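Local coordinates for protein transmembrane beta-barrels (Synthetic construct, PDB 6X9Z) that is a de novo designed closed antiparallel beta-barrel, intended to span a membrane, with no assigned biological function, at residues Met9-Val14 and Ala99-Tyr104; Thr21-Gly26 and Leu111-Ile116; Gly27-Val32 and Phe37-Tyr42; Ser59-Val62 and Leu66-Tyr69. One frame throughout, in Å; residues are numbered along the deposited sequence.

Overall arrangement
All four contacts belong to one closed eight-stranded antiparallel barrel. Interactions 1 and 2 reach across its inside between strands that are not adjacent: interaction 1 is a buried sulfur-aromatic and apolar contact, interaction 2 a partly buried, long ion pair farther from the chain's centre. Interactions 3 and 4 join neighbouring hairpin arms and are partly buried, with surface residues on their outer side: interaction 3 is held by four regular backbone bonds and a side-chain amide, interaction 4 by a serine bond, two weak backbone bonds and side-chain packing, where a proline interrupts the pairing near the loop. Strand 22-31 serves interactions 2 and 3. Hydrogen bonds link Tyr-11 to Asp-39 and Glu-103 to Tyr-69.

Interaction 1: Met9-Val14 and Ala99-Tyr104; sequences MVYVVV and ALMVEY
Met-101 reaches across the barrel interior to Tyr-11 and Val-13. Its side chain is fully extended, with CG anti to the backbone nitrogen (chi1 180°) and the later torsions also near 180°, and this straight rod carries the sulfur over from strand 98-106. CB and CG span the gap; contact begins at SD, which lies 3.4 Å from CG1 of Val-13 and 3.9 Å from CB of Tyr-11. The sulfur looks at the tyrosine ring obliquely, 4.8 Å from its centroid and 39° off the ring normal, a Met-aromatic contact. Beyond it, CE sits above one face of the ring, displaced toward the rim, and also comes within 4.0 Å of CG1 of Val-13. The methionine end thus rests against a methyl on one strand position and the root of an aromatic ring two residues earlier. Met-101 also packs on Gln-29 and Leu-91, while the Tyr-11 hydroxyl is hydrogen-bonded to Asp-39. Strands 8-17 and 98-106 are separated in the sheet by strand 112-121, and no hydrogen bond joins the two segments. Their direct contact is dispersion plus a polarisable sulfur beside a pi system, without the strict directionality of a hydrogen bond.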
loop_
_atom_site.group_PDB
_atom_site.type_symbol
_atom_site.label_atom_id
_atom_site.label_comp_id
_atom_site.label_asym_id
_atom_site.label_seq_id
_atom_site.Cartn_x
_atom_site.Cartn_y
_atom_site.Cartn_z
ATOM N N MET A 9 -6.312 -7.266 -5.357
ATOM C CA MET A 9 -6.649 -7.111 -3.953
ATOM C C MET A 9 -6.974 -5.655 -3.678
ATOM O O MET A 9 -6.202 -4.764 -4.041
ATOM C CB MET A 9 -5.511 -7.597 -3.057
ATOM C CG MET A 9 -5.392 -9.112 -3.048
ATOM S SD MET A 9 -4.214 -9.651 -1.813
ATOM C CE MET A 9 -2.722 -8.982 -2.535
ATOM N N VAL A 10 -8.124 -5.426 -3.057
ATOM C CA VAL A 10 -8.522 -4.106 -2.593
ATOM C C VAL A 10 -8.112 -3.984 -1.134
ATOM O O VAL A 10 -8.348 -4.899 -0.337
ATOM C CB VAL A 10 -10.035 -3.893 -2.760
ATOM C CG1 VAL A 10 -10.465 -2.599 -2.090
ATOM C CG2 VAL A 10 -10.404 -3.886 -4.232
ATOM N N TYR A 11 -7.489 -2.862 -0.788
ATOM C CA TYR A 11 -7.011 -2.637 0.562
ATOM C C TYR A 11 -7.562 -1.323 1.093
ATOM O O TYR A 11 -7.917 -0.421 0.328
ATOM C CB TYR A 11 -5.477 -2.627 0.620
ATOM C CG TYR A 11 -4.816 -1.468 -0.098
ATOM C CD1 TYR A 11 -4.614 -0.253 0.547
ATOM C CD2 TYR A 11 -4.373 -1.593 -1.410
ATOM C CE1 TYR A 11 -4.004 0.805 -0.087
ATOM C CE2 TYR A 11 -3.759 -0.534 -2.057
ATOM C CZ TYR A 11 -3.578 0.665 -1.388
ATOM O OH TYR A 11 -2.964 1.727 -2.018
ATOM N N VAL A 12 -7.635 -1.234 2.415
ATOM C CA VAL A 12 -7.934 0.015 3.105
ATOM C C VAL A 12 -7.005 0.106 4.304
ATOM O O VAL A 12 -6.910 -0.837 5.096
ATOM C CB VAL A 12 -9.412 0.104 3.534
ATOM C CG1 VAL A 12 -10.296 0.362 2.323
ATOM C CG2 VAL A 12 -9.846 -1.170 4.230
ATOM N N VAL A 13 -6.288 1.221 4.424
ATOM C CA VAL A 13 -5.307 1.366 5.490
ATOM C C VAL A 13 -5.453 2.728 6.145
ATOM O O VAL A 13 -5.917 3.697 5.540
ATOM C CB VAL A 13 -3.855 1.176 4.997
ATOM C CG1 VAL A 13 -3.694 -0.165 4.320
ATOM C CG2 VAL A 13 -3.442 2.315 4.071
ATOM N N VAL A 14 -5.041 2.782 7.406
ATOM C CA VAL A 14 -4.912 4.022 8.154
ATOM C C VAL A 14 -3.434 4.207 8.459
ATOM O O VAL A 14 -2.785 3.297 8.994
ATOM C CB VAL A 14 -5.759 4.008 9.436
ATOM C CG1 VAL A 14 -5.582 2.691 10.188
ATOM C CG2 VAL A 14 -5.402 5.191 10.314
ATOM N N ALA A 99 -6.526 -10.511 4.430
ATOM C CA ALA A 99 -5.161 -10.433 4.915
ATOM C C ALA A 99 -5.007 -9.147 5.709
ATOM O O ALA A 99 -5.619 -8.128 5.385
ATOM C CB ALA A 99 -4.150 -10.477 3.765
ATOM N N LEU A 100 -4.200 -9.212 6.762
ATOM C CA LEU A 100 -3.845 -8.030 7.528
ATOM C C LEU A 100 -2.623 -7.379 6.905
ATOM O O LEU A 100 -1.687 -8.060 6.478
ATOM C CB LEU A 100 -3.566 -8.384 8.985
ATOM C CG LEU A 100 -4.686 -9.199 9.627
ATOM C CD1 LEU A 100 -4.311 -9.557 11.044
ATOM C CD2 LEU A 100 -5.998 -8.432 9.572
ATOM N N MET A 101 -2.642 -6.053 6.855
ATOM C CA MET A 101 -1.640 -5.285 6.135
ATOM C C MET A 101 -0.968 -4.326 7.099
ATOM O O MET A 101 -1.645 -3.600 7.832
ATOM C CB MET A 101 -2.282 -4.528 4.975
ATOM C CG MET A 101 -1.330 -3.688 4.153
ATOM S SD MET A 101 -2.257 -2.889 2.833
ATOM C CE MET A 101 -0.961 -2.000 1.984
ATOM N N VAL A 102 0.357 -4.341 7.111
ATOM C CA VAL A 102 1.153 -3.381 7.861
ATOM C C VAL A 102 2.250 -2.880 6.938
ATOM O O VAL A 102 2.820 -3.649 6.153
ATOM C CB VAL A 102 1.745 -3.988 9.150
ATOM C CG1 VAL A 102 0.631 -4.484 10.056
ATOM C CG2 VAL A 102 2.713 -5.113 8.826
ATOM N N GLU A 103 2.526 -1.587 7.013
ATOM C CA GLU A 103 3.433 -0.965 6.065
ATOM C C GLU A 103 4.143 0.196 6.733
ATOM O O GLU A 103 3.496 1.077 7.305
ATOM C CB GLU A 103 2.676 -0.479 4.830
ATOM C CG GLU A 103 3.510 0.358 3.896
ATOM C CD GLU A 103 2.777 0.679 2.622
ATOM O OE1 GLU A 103 1.987 -0.177 2.166
ATOM O OE2 GLU A 103 2.986 1.785 2.083
ATOM N N TYR A 104 5.466 0.185 6.661
ATOM C CA TYR A 104 6.275 1.342 7.000
ATOM C C TYR A 104 6.628 2.067 5.710
ATOM O O TYR A 104 7.091 1.443 4.750
ATOM C CB TYR A 104 7.539 0.928 7.751
ATOM C CG TYR A 104 8.504 2.064 7.967
ATOM C CD1 TYR A 104 9.687 2.140 7.245
ATOM C CD2 TYR A 104 8.228 3.065 8.887
ATOM C CE1 TYR A 104 10.572 3.178 7.439
ATOM C CE2 TYR A 104 9.105 4.110 9.086
ATOM C CZ TYR A 104 10.274 4.163 8.361
ATOM O OH TYR A 104 11.153 5.200 8.558
#

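Interaction 2: Thr21-Gly26 and Leu111-Ile116; sequences TVDVVG and LQKVAI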
loop_
_atom_site.group_PDB
_atom_site.type_symbol
_atom_site.label_atom_id
_atom_site.label_comp_id
_atom_site.label_asym_id
_atom_site.label_seq_id
_atom_site.Cartn_x
_atom_site.Cartn_y
_atom_site.Cartn_z
ATOM N N THR A 21 0.005 13.910 11.506
ATOM C CA THR A 21 -1.178 13.804 10.670
ATOM C C THR A 21 -1.527 12.330 10.488
ATOM O O THR A 21 -0.762 11.434 10.851
ATOM C CB THR A 21 -0.961 14.495 9.319
ATOM O OG1 THR A 21 0.026 13.785 8.560
ATOM C CG2 THR A 21 -0.503 15.931 9.527
ATOM N N VAL A 22 -2.712 12.084 9.936
ATOM C CA VAL A 22 -3.244 10.736 9.765
ATOM C C VAL A 22 -3.827 10.631 8.364
ATOM O O VAL A 22 -4.578 11.514 7.934
ATOM C CB VAL A 22 -4.316 10.407 10.827
ATOM C CG1 VAL A 22 -4.999 9.085 10.513
ATOM C CG2 VAL A 22 -3.701 10.371 12.223
ATOM N N ASP A 23 -3.467 9.569 7.647
ATOM C CA ASP A 23 -4.037 9.274 6.341
ATOM C C ASP A 23 -4.971 8.077 6.437
ATOM O O ASP A 23 -4.750 7.157 7.230
ATOM C CB ASP A 23 -2.956 8.962 5.294
ATOM C CG ASP A 23 -1.917 10.060 5.164
ATOM O OD1 ASP A 23 -0.869 9.962 5.835
ATOM O OD2 ASP A 23 -2.139 11.013 4.384
ATOM N N VAL A 24 -6.012 8.094 5.615
ATOM C CA VAL A 24 -6.802 6.910 5.307
ATOM C C VAL A 24 -6.711 6.707 3.801
ATOM O O VAL A 24 -7.030 7.617 3.026
ATOM C CB VAL A 24 -8.261 7.045 5.779
ATOM C CG1 VAL A 24 -8.338 6.917 7.291
ATOM C CG2 VAL A 24 -8.850 8.374 5.343
ATOM N N VAL A 25 -6.238 5.535 3.387
ATOM C CA VAL A 25 -5.976 5.252 1.986
ATOM C C VAL A 25 -6.764 4.015 1.588
ATOM O O VAL A 25 -6.677 2.971 2.249
ATOM C CB VAL A 25 -4.473 5.057 1.713
ATOM C CG1 VAL A 25 -4.229 4.736 0.253
ATOM C CG2 VAL A 25 -3.690 6.305 2.118
ATOM N N GLY A 26 -7.545 4.142 0.520
ATOM C CA GLY A 26 -8.210 3.003 -0.087
ATOM C C GLY A 26 -7.718 2.828 -1.507
ATOM O O GLY A 26 -7.546 3.816 -2.232
ATOM N N LEU A 111 9.649 12.602 5.899
ATOM C CA LEU A 111 8.362 12.288 6.506
ATOM C C LEU A 111 8.156 10.781 6.440
ATOM O O LEU A 111 8.157 10.205 5.348
ATOM C CB LEU A 111 7.232 13.023 5.783
ATOM C CG LEU A 111 5.790 12.668 6.152
ATOM C CD1 LEU A 111 5.421 13.246 7.507
ATOM C CD2 LEU A 111 4.821 13.145 5.075
ATOM N N GLN A 112 7.994 10.148 7.599
ATOM C CA GLN A 112 7.775 8.711 7.690
ATOM C C GLN A 112 6.375 8.422 8.214
ATOM O O GLN A 112 5.747 9.255 8.873
ATOM C CB GLN A 112 8.807 8.043 8.606
ATOM C CG GLN A 112 10.240 8.175 8.136
ATOM C CD GLN A 112 11.020 9.200 8.933
ATOM O OE1 GLN A 112 10.684 9.499 10.080
ATOM N NE2 GLN A 112 12.067 9.745 8.329
ATOM N N LYS A 113 5.894 7.217 7.924
ATOM C CA LYS A 113 4.550 6.842 8.327
ATOM C C LYS A 113 4.485 5.349 8.594
ATOM O O LYS A 113 5.224 4.558 8.000
ATOM C CB LYS A 113 3.514 7.225 7.265
ATOM C CG LYS A 113 3.670 6.486 5.950
ATOM C CD LYS A 113 2.626 6.927 4.932
ATOM C CE LYS A 113 1.222 6.569 5.388
ATOM N NZ LYS A 113 0.223 6.764 4.298
ATOM N N VAL A 114 3.595 4.979 9.508
ATOM C CA VAL A 114 3.230 3.593 9.761
ATOM C C VAL A 114 1.747 3.462 9.463
ATOM O O VAL A 114 0.938 4.255 9.959
ATOM C CB VAL A 114 3.553 3.171 11.203
ATOM C CG1 VAL A 114 2.956 1.808 11.511
ATOM C CG2 VAL A 114 5.061 3.152 11.411
ATOM N N ALA A 115 1.395 2.487 8.631
ATOM C CA ALA A 115 0.018 2.272 8.223
ATOM C C ALA A 115 -0.376 0.825 8.480
ATOM O O ALA A 115 0.408 -0.097 8.229
ATOM C CB ALA A 115 -0.189 2.619 6.745
ATOM N N ILE A 116 -1.587 0.640 8.999
ATOM C CA ILE A 116 -2.164 -0.675 9.228
ATOM C C ILE A 116 -3.521 -0.718 8.546
ATOM O O ILE A 116 -4.198 0.305 8.399
ATOM C CB ILE A 116 -2.296 -1.002 10.730
ATOM C CG1 ILE A 116 -3.178 0.040 11.419
ATOM C CG2 ILE A 116 -0.923 -1.074 11.384
ATOM C CD1 ILE A 116 -3.386 -0.213 12.896
#
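Lys-113 lays the end of its side chain against Asp-23, crossing it at about a right angle. The ammonium NZ lies 3.7 Å from OD1 of Asp-23, a long salt bridge, and it does not meet the carboxylate oxygen alone: NZ is also 4.0 Å from the aspartate CB, so the amine sits beside the acid rather than head-on to its oxygens. CE of Lys-113 follows at 4.0 Å from the same OD1. Two torsions bring the amine there. CG of the lysine stands between the backbone N and the carbonyl carbon (chi1 65°), and after an extended step the chain bends at chi3 (-64°), swinging CE and NZ toward the facing strand. The backbones themselves stay well apart, with the CA atoms of Asp-23 and Ala-115 at 8.3 Å the nearest pair, and no hydrogen bond crosses between the segments. The interaction is therefore mainly electrostatic and probably modest in strength. The buried carboxylate is gripped more closely by others: OD1 accepts a hydrogen bond from the side-chain ND2 of Asn-17 and OD2 one from ND2 of Asn-45. These two bonds would tend to fix the rotation of the acid group, leaving the lysine to add positive charge nearby. Together the four residues form a polar cluster on the inside of the barrel wall. In the barrel, strand 8-17 lies between the strands that carry the pair, Asn-17 on it touches Lys-113 as well, and Phe-51 of strand 49-59 packs against Asp-23.

Interaction 3: Gly27-Val32 and Phe37-Tyr42; sequences GAQYAV and FLDVGY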
loop_
_atom_site.group_PDB
_atom_site.type_symbol
_atom_site.label_atom_id
_atom_site.label_comp_id
_atom_site.label_asym_id
_atom_site.label_seq_id
_atom_site.Cartn_x
_atom_site.Cartn_y
_atom_site.Cartn_z
ATOM N N GLY A 27 -7.476 1.586 -1.919
ATOM C CA GLY A 27 -6.937 1.352 -3.245
ATOM C C GLY A 27 -6.859 -0.103 -3.666
ATOM O O GLY A 27 -7.606 -0.943 -3.152
ATOM N N ALA A 28 -5.949 -0.415 -4.589
ATOM C CA ALA A 28 -5.805 -1.781 -5.068
ATOM C C ALA A 28 -4.352 -2.062 -5.411
ATOM O O ALA A 28 -3.597 -1.162 -5.787
ATOM C CB ALA A 28 -6.693 -2.044 -6.287
ATOM N N GLN A 29 -3.976 -3.327 -5.275
ATOM C CA GLN A 29 -2.677 -3.830 -5.699
ATOM C C GLN A 29 -2.917 -4.981 -6.663
ATOM O O GLN A 29 -3.588 -5.959 -6.314
ATOM C CB GLN A 29 -1.839 -4.276 -4.499
ATOM C CG GLN A 29 -1.428 -3.122 -3.585
ATOM C CD GLN A 29 -0.630 -3.572 -2.370
ATOM O OE1 GLN A 29 -0.644 -4.747 -2.003
ATOM N NE2 GLN A 29 0.074 -2.633 -1.743
ATOM N N TYR A 30 -2.377 -4.862 -7.871
ATOM C CA TYR A 30 -2.575 -5.848 -8.922
ATOM C C TYR A 30 -1.224 -6.444 -9.289
ATOM O O TYR A 30 -0.323 -5.723 -9.726
ATOM C CB TYR A 30 -3.248 -5.213 -10.140
ATOM C CG TYR A 30 -3.470 -6.176 -11.282
ATOM C CD1 TYR A 30 -2.623 -6.182 -12.380
ATOM C CD2 TYR A 30 -4.518 -7.087 -11.259
ATOM C CE1 TYR A 30 -2.813 -7.060 -13.421
ATOM C CE2 TYR A 30 -4.716 -7.972 -12.301
ATOM C CZ TYR A 30 -3.857 -7.951 -13.378
ATOM O OH TYR A 30 -4.034 -8.818 -14.428
ATOM N N ALA A 31 -1.084 -7.754 -9.101
ATOM C CA ALA A 31 0.150 -8.455 -9.439
ATOM C C ALA A 31 0.193 -8.671 -10.945
ATOM O O ALA A 31 -0.626 -9.415 -11.495
ATOM C CB ALA A 31 0.236 -9.782 -8.691
ATOM N N VAL A 32 1.146 -8.018 -11.618
ATOM C CA VAL A 32 1.286 -8.146 -13.067
ATOM C C VAL A 32 2.217 -9.280 -13.474
ATOM O O VAL A 32 2.204 -9.685 -14.646
ATOM C CB VAL A 32 1.808 -6.838 -13.693
ATOM C CG1 VAL A 32 0.873 -5.674 -13.365
ATOM C CG2 VAL A 32 3.212 -6.550 -13.203
ATOM N N PHE A 37 4.111 -5.764 -9.030
ATOM C CA PHE A 37 2.707 -5.417 -8.895
ATOM C C PHE A 37 2.539 -3.920 -9.099
ATOM O O PHE A 37 3.471 -3.141 -8.889
ATOM C CB PHE A 37 2.137 -5.838 -7.531
ATOM C CG PHE A 37 2.765 -5.137 -6.352
ATOM C CD1 PHE A 37 2.165 -4.018 -5.797
ATOM C CD2 PHE A 37 3.938 -5.613 -5.787
ATOM C CE1 PHE A 37 2.734 -3.379 -4.712
ATOM C CE2 PHE A 37 4.513 -4.972 -4.704
ATOM C CZ PHE A 37 3.907 -3.859 -4.163
ATOM N N LEU A 38 1.345 -3.538 -9.536
ATOM C CA LEU A 38 0.950 -2.144 -9.630
ATOM C C LEU A 38 0.097 -1.791 -8.423
ATOM O O LEU A 38 -0.574 -2.646 -7.841
ATOM C CB LEU A 38 0.182 -1.870 -10.925
ATOM C CG LEU A 38 0.987 -2.153 -12.197
ATOM C CD1 LEU A 38 0.135 -1.983 -13.450
ATOM C CD2 LEU A 38 2.219 -1.261 -12.259
ATOM N N ASP A 39 0.153 -0.519 -8.039
ATOM C CA ASP A 39 -0.591 -0.021 -6.893
ATOM C C ASP A 39 -1.218 1.305 -7.285
ATOM O O ASP A 39 -0.529 2.197 -7.787
ATOM C CB ASP A 39 0.320 0.146 -5.671
ATOM C CG ASP A 39 -0.453 0.310 -4.377
ATOM O OD1 ASP A 39 -1.534 0.938 -4.391
ATOM O OD2 ASP A 39 0.022 -0.189 -3.335
ATOM N N VAL A 40 -2.525 1.410 -7.092
ATOM C CA VAL A 40 -3.255 2.661 -7.213
ATOM C C VAL A 40 -4.102 2.807 -5.962
ATOM O O VAL A 40 -4.542 1.819 -5.365
ATOM C CB VAL A 40 -4.137 2.717 -8.481
ATOM C CG1 VAL A 40 -3.276 2.631 -9.734
ATOM C CG2 VAL A 40 -5.163 1.597 -8.462
ATOM N N GLY A 41 -4.320 4.052 -5.555
ATOM C CA GLY A 41 -5.101 4.292 -4.363
ATOM C C GLY A 41 -5.478 5.745 -4.180
ATOM O O GLY A 41 -4.750 6.645 -4.605
ATOM N N TYR A 42 -6.630 5.980 -3.562
ATOM C CA TYR A 42 -7.098 7.317 -3.229
ATOM C C TYR A 42 -7.009 7.478 -1.720
ATOM O O TYR A 42 -7.485 6.617 -0.970
ATOM C CB TYR A 42 -8.528 7.540 -3.721
ATOM C CG TYR A 42 -9.046 8.953 -3.543
ATOM C CD1 TYR A 42 -8.902 9.902 -4.548
ATOM C CD2 TYR A 42 -9.686 9.334 -2.374
ATOM C CE1 TYR A 42 -9.380 11.194 -4.387
ATOM C CE2 TYR A 42 -10.166 10.620 -2.204
ATOM C CZ TYR A 42 -10.012 11.545 -3.215
ATOM O OH TYR A 42 -10.489 12.829 -3.052
#
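Gly-27 to Ala-31 and Phe-37 to Tyr-42 run antiparallel, their directions 165° apart, as the two arms of a beta hairpin in the barrel wall. Ala-28 with Val-40 and Tyr-30 with Leu-38 are hydrogen-bonded pairs, each with both backbone bonds; from Ala-28 N to Val-40 O it is 2.8 Å. At the non-hydrogen-bonded pair Gly-27 and Gly-41 the two CA atoms close to 3.6 Å, and a side chain on Gly-27 would collide with Val-40 O.

On the interior face, Gln-29 NE2 donates to Asp-39 OD2 at 2.9 Å. The acceptor lies in the plane of the amide, but the amide reaches the carboxylate from above its plane, the two planes being 84° apart. Asp-39 has CG anti to its nitrogen (chi1 -165°), which turns OD2 over the glutamine chain, with Gln-29 CG 3.3 Å away. The same OD2 forms a salt bridge with Lys-71. The Phe-37 ring lies alongside the amide, pointing the same way, CE1 4.1 Å from NE2. With a leucine in place of Gln-29, Asp-39 OD2 would probably be left without its amide donor, and the carboxylate with one grip fewer on its rotation. Leu-38 shares the outer face with Tyr-30 and Val-40, and there CG1 of Val-32, just past the strand, meets the leucine CG at 3.7 Å.

Interaction 4: Ser59-Val62 and Leu66-Tyr69; sequences SYKV and LEPY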
loop_
_atom_site.group_PDB
_atom_site.type_symbol
_atom_site.label_atom_id
_atom_site.label_comp_id
_atom_site.label_asym_id
_atom_site.label_seq_id
_atom_site.Cartn_x
_atom_site.Cartn_y
_atom_site.Cartn_z
ATOM N N SER A 59 7.234 -7.975 -4.754
ATOM C CA SER A 59 6.624 -8.729 -3.670
ATOM C C SER A 59 6.754 -10.219 -3.956
ATOM O O SER A 59 6.719 -10.638 -5.113
ATOM C CB SER A 59 5.150 -8.352 -3.491
ATOM O OG SER A 59 4.589 -9.013 -2.370
ATOM N N TYR A 60 6.911 -11.001 -2.893
ATOM C CA TYR A 60 6.929 -12.454 -2.975
ATOM C C TYR A 60 6.356 -13.001 -1.679
ATOM O O TYR A 60 6.122 -12.260 -0.720
ATOM C CB TYR A 60 8.341 -13.002 -3.221
ATOM C CG TYR A 60 9.255 -12.994 -2.008
ATOM C CD1 TYR A 60 9.675 -14.187 -1.420
ATOM C CD2 TYR A 60 9.700 -11.801 -1.454
ATOM C CE1 TYR A 60 10.517 -14.191 -0.315
ATOM C CE2 TYR A 60 10.540 -11.793 -0.351
ATOM C CZ TYR A 60 10.948 -12.987 0.212
ATOM O OH TYR A 60 11.785 -12.971 1.309
ATOM N N LYS A 61 6.134 -14.309 -1.656
ATOM C CA LYS A 61 5.539 -14.984 -0.509
ATOM C C LYS A 61 6.609 -15.814 0.187
ATOM O O LYS A 61 7.191 -16.722 -0.415
ATOM C CB LYS A 61 4.362 -15.849 -0.948
ATOM C CG LYS A 61 3.226 -15.061 -1.567
ATOM C CD LYS A 61 2.089 -15.968 -2.014
ATOM C CE LYS A 61 0.994 -15.159 -2.692
ATOM N NZ LYS A 61 -0.074 -16.007 -3.275
ATOM N N VAL A 62 6.880 -15.483 1.453
ATOM C CA VAL A 62 7.788 -16.293 2.259
ATOM C C VAL A 62 7.108 -17.587 2.673
ATOM O O VAL A 62 7.755 -18.633 2.805
ATOM C CB VAL A 62 8.262 -15.492 3.487
ATOM C CG1 VAL A 62 9.022 -16.383 4.456
ATOM C CG2 VAL A 62 9.126 -14.324 3.059
ATOM N N LEU A 66 2.747 -15.221 5.085
ATOM C CA LEU A 66 3.483 -13.964 5.036
ATOM C C LEU A 66 3.840 -13.629 3.597
ATOM O O LEU A 66 4.345 -14.483 2.861
ATOM C CB LEU A 66 4.747 -14.040 5.899
ATOM C CG LEU A 66 5.731 -12.874 5.828
ATOM C CD1 LEU A 66 5.077 -11.573 6.261
ATOM C CD2 LEU A 66 6.942 -13.168 6.688
ATOM N N GLU A 67 3.572 -12.382 3.205
ATOM C CA GLU A 67 3.865 -11.890 1.861
ATOM C C GLU A 67 4.499 -10.511 1.971
ATOM O O GLU A 67 3.803 -9.488 1.986
ATOM C CB GLU A 67 2.605 -11.844 0.994
ATOM C CG GLU A 67 2.864 -11.284 -0.398
ATOM C CD GLU A 67 1.658 -11.357 -1.311
ATOM O OE1 GLU A 67 0.564 -11.742 -0.849
ATOM O OE2 GLU A 67 1.807 -11.029 -2.506
ATOM N N PRO A 68 5.825 -10.446 2.057
ATOM C CA PRO A 68 6.497 -9.147 2.143
ATOM C C PRO A 68 6.434 -8.407 0.816
ATOM O O PRO A 68 6.271 -8.999 -0.251
ATOM C CB PRO A 68 7.943 -9.514 2.499
ATOM C CG PRO A 68 7.903 -10.964 2.922
ATOM C CD PRO A 68 6.768 -11.569 2.175
ATOM N N TYR A 69 6.578 -7.085 0.894
ATOM C CA TYR A 69 6.610 -6.270 -0.310
ATOM C C TYR A 69 7.360 -4.978 -0.025
ATOM O O TYR A 69 7.388 -4.493 1.109
ATOM C CB TYR A 69 5.197 -5.962 -0.834
ATOM C CG TYR A 69 4.370 -5.074 0.065
ATOM C CD1 TYR A 69 4.343 -3.698 -0.122
ATOM C CD2 TYR A 69 3.613 -5.610 1.101
ATOM C CE1 TYR A 69 3.594 -2.879 0.696
ATOM C CE2 TYR A 69 2.856 -4.793 1.927
ATOM C CZ TYR A 69 2.854 -3.429 1.717
ATOM O OH TYR A 69 2.107 -2.612 2.533
#
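A beta hairpin of the barrel joins strand 49-59 to strand 66-77 through a loop, and Ser-59 to Val-62 face Leu-66 to Tyr-69 where its arms approach the turn. The shortest of the three hydrogen bonds comes from a side chain: Ser-59 OG donates to Pro-68 O at 2.7 Å, tilted 33° from the carbonyl plane. OG lies anti to the serine nitrogen (chi1 -176°), which swings it toward the facing strand. The same carbonyl also takes a weak bond from Tyr-60 N. Pro-68 has no N-H to return to Tyr-60 O, so its ring carbon CD occupies that place at 3.0 Å, and the usual pairing is broken. Nearer the turn, Val-62 N makes another weak, bent bond to Leu-66 O.

Glu-67 runs extended between Ser-59 and Lys-61. Its CG lies 3.4 Å from Tyr-60 O, and its OE1 meets Lys-61 CE at 3.9 Å; the ammonium itself stays 4.9 Å from OE1, an attraction at a distance rather than a salt bridge. With an alanine in place of Glu-67, Lys-61 would probably lose its nearby negative charge, and Tyr-60 O and Ser-59 OG the CG packed against them. Ser-59 and Tyr-69 form a non-hydrogen-bonded antiparallel pair, and the tyrosine hydroxyl is hydrogen-bonded to Glu-103, two strands along the wall. Val-62 CG2, for its part, rests 3.6 Å from CG of the Pro-68 ring.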